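PDB 1SBZ: probable UbiX-like flavin prenyltransferase, which probably transfers a dimethylallyl group from dimethylallyl phosphate to reduced FMN, making the prenylated flavin cofactor used by a phenolic acid decarboxylase. Local coordinates for residues Ser61-Ser73 with Tyr98-Val110. Numbering follows the deposited sequence.
Sequences SHNPADQAATISS and YADGLVGRAADVV. With FMN (flavin mononucleotide), chain E.
The carbonyl oxygen of Pro64 is gripped twice at the start of helix 102-112. Leu102 N donates to Pro64 O over 2.6 Å, nearly straight at 176° but from above the carbonyl plane, and a water that also accepts from Val103 N donates to the same oxygen. The loop thus meets the first amide of the helix directly and the second through water, amides that no preceding helical carbonyl can satisfy, while Gly101 holds the N-cap position. Leu102, with CG anti to its own nitrogen (chi1 -175°), packs its branches against the loop: CD2 lies 3.5 Å from His62 CB and also meets Ala69 CB and Ile71 CD1, whereas CD1 rests 4.0 Å from Ser72 CB. In the parallel, Rossmann-like sheet of this flavoprotein, the loop leaves edge strand 60-62 and wraps against the helix, and together they form one wall of an FMN site shared between subunits. Along that wall, Arg105 NE sends weak bonds to Ser72 O and, at 3.3 Å, to Ser72 OG, which lies in the guanidinium plane at its edge and itself donates to Gln67 O. One guanidinium face is covered by Val109 CG2, 3.3 Å above its centre; FMN C1' lies over the opposite face, offset toward the rim, and Arg105 NH1 comes within 3.4 Å of FMN N1. The stronger polar hold is the salt bridge from NH1 to Glu123 of a second subunit.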
loop_
_atom_site.group_PDB
_atom_site.type_symbol
_atom_site.label_atom_id
_atom_site.label_comp_id
_atom_site.label_asym_id
_atom_site.label_seq_id
_atom_site.Cartn_x
_atom_site.Cartn_y
_atom_site.Cartn_z
ATOM N N SER D 61 21.073 37.419 0.157
ATOM C CA SER D 61 21.119 36.494 -0.961
ATOM C C SER D 61 22.238 35.502 -0.696
ATOM O O SER D 61 23.374 35.896 -0.401
ATOM C CB SER D 61 21.341 37.251 -2.269
ATOM O OG SER D 61 21.467 36.374 -3.379
ATOM N N HIS D 62 21.917 34.215 -0.785
ATOM C CA HIS D 62 22.875 33.167 -0.462
ATOM C C HIS D 62 23.253 32.361 -1.700
ATOM O O HIS D 62 22.456 32.229 -2.631
ATOM C CB HIS D 62 22.303 32.251 0.619
ATOM C CG HIS D 62 21.781 32.980 1.817
ATOM N ND1 HIS D 62 22.552 33.226 2.932
ATOM C CD2 HIS D 62 20.569 33.528 2.069
ATOM C CE1 HIS D 62 21.836 33.890 3.821
ATOM N NE2 HIS D 62 20.629 34.085 3.323
ATOM N N ASN D 63 24.471 31.823 -1.703
ATOM C CA ASN D 63 24.947 30.972 -2.795
ATOM C C ASN D 63 24.299 29.582 -2.753
ATOM O O ASN D 63 24.264 28.952 -1.689
ATOM C CB ASN D 63 26.479 30.856 -2.746
ATOM C CG ASN D 63 27.065 30.269 -4.020
ATOM O OD1 ASN D 63 27.070 29.048 -4.223
ATOM N ND2 ASN D 63 27.570 31.141 -4.886
ATOM N N PRO D 64 23.786 29.104 -3.893
ATOM C CA PRO D 64 23.090 27.813 -3.953
ATOM C C PRO D 64 23.938 26.577 -3.616
ATOM O O PRO D 64 23.373 25.512 -3.388
ATOM C CB PRO D 64 22.606 27.741 -5.404
ATOM C CG PRO D 64 23.513 28.642 -6.148
ATOM C CD PRO D 64 23.809 29.768 -5.213
ATOM N N ALA D 65 25.266 26.713 -3.600
ATOM C CA ALA D 65 26.148 25.619 -3.185
ATOM C C ALA D 65 26.567 25.761 -1.720
ATOM O O ALA D 65 27.220 24.872 -1.167
ATOM C CB ALA D 65 27.376 25.541 -4.092
ATOM N N ASP D 66 26.168 26.866 -1.092
ATOM C CA ASP D 66 26.623 27.200 0.262
ATOM C C ASP D 66 25.802 26.523 1.371
ATOM O O ASP D 66 24.839 27.104 1.900
ATOM C CB ASP D 66 26.669 28.730 0.449
ATOM C CG ASP D 66 27.264 29.149 1.793
ATOM O OD1 ASP D 66 27.868 28.300 2.481
ATOM O OD2 ASP D 66 27.181 30.312 2.241
ATOM N N GLN D 67 26.210 25.309 1.737
ATOM C CA GLN D 67 25.539 24.547 2.803
ATOM C C GLN D 67 25.847 25.086 4.210
ATOM O O GLN D 67 25.345 24.565 5.206
ATOM C CB GLN D 67 25.866 23.045 2.716
ATOM C CG GLN D 67 25.564 22.366 1.360
ATOM C CD GLN D 67 24.081 22.319 1.016
ATOM O OE1 GLN D 67 23.530 21.243 0.744
ATOM N NE2 GLN D 67 23.431 23.476 1.029
ATOM N N ALA D 68 26.659 26.137 4.283
ATOM C CA ALA D 68 27.028 26.734 5.568
ATOM C C ALA D 68 26.372 28.095 5.801
ATOM O O ALA D 68 26.667 28.767 6.788
ATOM C CB ALA D 68 28.557 26.821 5.703
ATOM N N ALA D 69 25.466 28.484 4.906
ATOM C CA ALA D 69 24.675 29.711 5.054
ATOM C C ALA D 69 23.774 29.651 6.287
ATOM O O ALA D 69 23.464 28.564 6.782
ATOM C CB ALA D 69 23.840 29.958 3.797
ATOM N N THR D 70 23.362 30.820 6.782
ATOM C CA THR D 70 22.496 30.899 7.967
ATOM C C THR D 70 21.251 30.017 7.856
ATOM O O THR D 70 20.930 29.261 8.781
ATOM C CB THR D 70 22.085 32.358 8.265
ATOM O OG1 THR D 70 21.709 33.012 7.049
ATOM C CG2 THR D 70 23.282 33.173 8.748
ATOM N N ILE D 71 20.574 30.107 6.712
ATOM C CA ILE D 71 19.300 29.407 6.478
ATOM C C ILE D 71 19.457 27.889 6.322
ATOM O O ILE D 71 18.466 27.169 6.176
ATOM C CB ILE D 71 18.559 30.008 5.259
ATOM C CG1 ILE D 71 19.446 29.942 4.008
ATOM C CG2 ILE D 71 18.110 31.428 5.561
ATOM C CD1 ILE D 71 18.711 30.110 2.702
ATOM N N SER D 72 20.700 27.414 6.351
ATOM C CA SER D 72 20.983 25.989 6.337
ATOM C C SER D 72 20.872 25.417 7.749
ATOM O O SER D 72 20.861 24.205 7.943
ATOM C CB SER D 72 22.374 25.737 5.767
ATOM O OG SER D 72 22.710 24.367 5.839
ATOM N N SER D 73 20.786 26.306 8.730
ATOM C CA SER D 73 20.692 25.906 10.122
ATOM C C SER D 73 19.259 26.011 10.612
ATOM O O SER D 73 18.586 27.017 10.376
ATOM C CB SER D 73 21.614 26.774 10.987
ATOM O OG SER D 73 21.539 26.383 12.347
ATOM N N TYR D 98 17.048 14.709 -1.044
ATOM C CA TYR D 98 18.413 14.749 -1.549
ATOM C C TYR D 98 18.963 16.188 -1.529
ATOM O O TYR D 98 19.086 16.853 -2.566
ATOM C CB TYR D 98 18.487 14.130 -2.949
ATOM C CG TYR D 98 19.908 13.920 -3.403
ATOM C CD1 TYR D 98 20.753 13.052 -2.708
ATOM C CD2 TYR D 98 20.426 14.616 -4.495
ATOM C CE1 TYR D 98 22.069 12.852 -3.106
ATOM C CE2 TYR D 98 21.769 14.430 -4.907
ATOM C CZ TYR D 98 22.572 13.549 -4.200
ATOM O OH TYR D 98 23.882 13.341 -4.567
ATOM N N ALA D 99 19.259 16.665 -0.321
ATOM C CA ALA D 99 19.612 18.062 -0.082
ATOM C C ALA D 99 21.047 18.378 -0.528
ATOM O O ALA D 99 21.924 18.658 0.309
ATOM C CB ALA D 99 19.407 18.400 1.399
ATOM N N ASP D 100 21.264 18.337 -1.847
ATOM C CA ASP D 100 22.598 18.443 -2.453
ATOM C C ASP D 100 23.127 19.880 -2.543
ATOM O O ASP D 100 24.344 20.093 -2.552
ATOM C CB ASP D 100 22.595 17.801 -3.849
ATOM C CG ASP D 100 24.005 17.602 -4.420
ATOM O OD1 ASP D 100 24.949 17.286 -3.648
ATOM O OD2 ASP D 100 24.261 17.730 -5.638
ATOM N N GLY D 101 22.215 20.846 -2.645
ATOM C CA GLY D 101 22.562 22.272 -2.641
ATOM C C GLY D 101 21.739 23.018 -1.603
ATOM O O GLY D 101 21.009 22.394 -0.829
ATOM N N LEU D 102 21.837 24.346 -1.600
ATOM C CA LEU D 102 21.167 25.168 -0.589
ATOM C C LEU D 102 19.653 25.314 -0.768
ATOM O O LEU D 102 18.940 25.490 0.208
ATOM C CB LEU D 102 21.824 26.554 -0.431
ATOM C CG LEU D 102 21.242 27.425 0.703
ATOM C CD1 LEU D 102 21.360 26.734 2.067
ATOM C CD2 LEU D 102 21.871 28.800 0.746
ATOM N N VAL D 103 19.150 25.252 -1.995
ATOM C CA VAL D 103 17.703 25.307 -2.175
ATOM C C VAL D 103 17.102 24.073 -1.490
ATOM O O VAL D 103 16.154 24.186 -0.712
ATOM C CB VAL D 103 17.281 25.414 -3.665
ATOM C CG1 VAL D 103 15.755 25.287 -3.819
ATOM C CG2 VAL D 103 17.766 26.731 -4.265
ATOM N N GLY D 104 17.711 22.917 -1.746
ATOM C CA GLY D 104 17.265 21.637 -1.201
ATOM C C GLY D 104 17.457 21.512 0.292
ATOM O O GLY D 104 16.559 21.026 0.998
ATOM N N ARG D 105 18.623 21.952 0.771
ATOM C CA ARG D 105 18.937 21.952 2.198
ATOM C C ARG D 105 18.035 22.887 2.999
ATOM O O ARG D 105 17.476 22.479 4.015
ATOM C CB ARG D 105 20.420 22.280 2.443
ATOM C CG ARG D 105 20.800 22.469 3.919
ATOM C CD ARG D 105 20.646 21.227 4.803
ATOM N NE ARG D 105 21.006 21.516 6.199
ATOM C CZ ARG D 105 20.804 20.690 7.220
ATOM N NH1 ARG D 105 20.227 19.505 7.037
ATOM N NH2 ARG D 105 21.164 21.054 8.437
ATOM N N ALA D 106 17.894 24.132 2.548
ATOM C CA ALA D 106 16.996 25.069 3.210
ATOM C C ALA D 106 15.572 24.516 3.262
ATOM O O ALA D 106 14.875 24.706 4.259
ATOM C CB ALA D 106 17.021 26.428 2.524
ATOM N N ALA D 107 15.147 23.826 2.200
ATOM C CA ALA D 107 13.799 23.221 2.150
ATOM C C ALA D 107 13.669 22.054 3.128
ATOM O O ALA D 107 12.684 21.943 3.853
ATOM C CB ALA D 107 13.454 22.763 0.729
ATOM N N ASP D 108 14.680 21.193 3.141
ATOM C CA ASP D 108 14.746 20.064 4.074
ATOM C C ASP D 108 14.701 20.530 5.536
ATOM O O ASP D 108 13.974 19.956 6.358
ATOM C CB ASP D 108 16.011 19.243 3.798
ATOM C CG ASP D 108 15.920 17.834 4.338
ATOM O OD1 ASP D 108 14.985 17.087 3.944
ATOM O OD2 ASP D 108 16.746 17.387 5.155
ATOM N N VAL D 109 15.458 21.587 5.835
ATOM C CA VAL D 109 15.486 22.228 7.156
ATOM C C VAL D 109 14.131 22.843 7.528
ATOM O O VAL D 109 13.617 22.618 8.623
ATOM C CB VAL D 109 16.627 23.291 7.239
ATOM C CG1 VAL D 109 16.422 24.255 8.402
ATOM C CG2 VAL D 109 17.978 22.608 7.362
ATOM N N VAL D 110 13.549 23.614 6.621
ATOM C CA VAL D 110 12.197 24.131 6.837
ATOM C C VAL D 110 11.226 23.005 7.257
ATOM O O VAL D 110 10.497 23.136 8.244
ATOM C CB VAL D 110 11.697 24.940 5.607
ATOM C CG1 VAL D 110 10.177 25.007 5.559
ATOM C CG2 VAL D 110 12.302 26.351 5.618
HETATM N N1 FMN E . 23.150 17.777 7.397
HETATM C C2 FMN E . 22.498 16.787 8.106
HETATM O O2 FMN E . 21.757 16.020 7.502
HETATM N N3 FMN E . 22.691 16.657 9.476
HETATM C C4 FMN E . 23.533 17.529 10.138
HETATM O O4 FMN E . 23.606 17.495 11.367
HETATM C C4A FMN E . 24.191 18.535 9.419
HETATM N N5 FMN E . 25.037 19.407 10.069
HETATM C C5A FMN E . 25.697 20.405 9.369
HETATM C C6 FMN E . 26.545 21.273 10.058
HETATM C C7 FMN E . 27.236 22.279 9.388
HETATM C C7M FMN E . 28.579 22.625 9.975
HETATM C C8 FMN E . 27.045 22.424 8.005
HETATM C C8M FMN E . 27.936 23.335 7.205
HETATM C C9 FMN E . 26.194 21.560 7.317
HETATM C C9A FMN E . 25.513 20.543 7.996
HETATM N N10 FMN E . 24.660 19.669 7.325
HETATM C C10 FMN E . 23.999 18.665 8.038
HETATM C "C1'" FMN E . 24.296 19.951 5.895
HETATM C "C2'" FMN E . 25.056 19.006 4.970
HETATM O "O2'" FMN E . 26.444 19.194 5.146
HETATM C "C3'" FMN E . 24.655 19.207 3.508
HETATM O "O3'" FMN E . 23.355 18.694 3.319
HETATM C "C4'" FMN E . 25.611 18.548 2.506
HETATM O "O4'" FMN E . 25.082 18.692 1.206
HETATM C "C5'" FMN E . 25.828 17.065 2.784
HETATM O "O5'" FMN E . 26.563 16.496 1.731
HETATM P P FMN E . 27.347 15.119 1.942
HETATM O O1P FMN E . 27.864 14.655 0.609
HETATM O O2P FMN E . 26.430 14.051 2.522
HETATM O O3P FMN E . 28.478 15.371 2.914
HETATM O O HOH W 1 20.794 25.038 -4.176
HETATM O O HOH W 2 15.638 26.676 6.124
#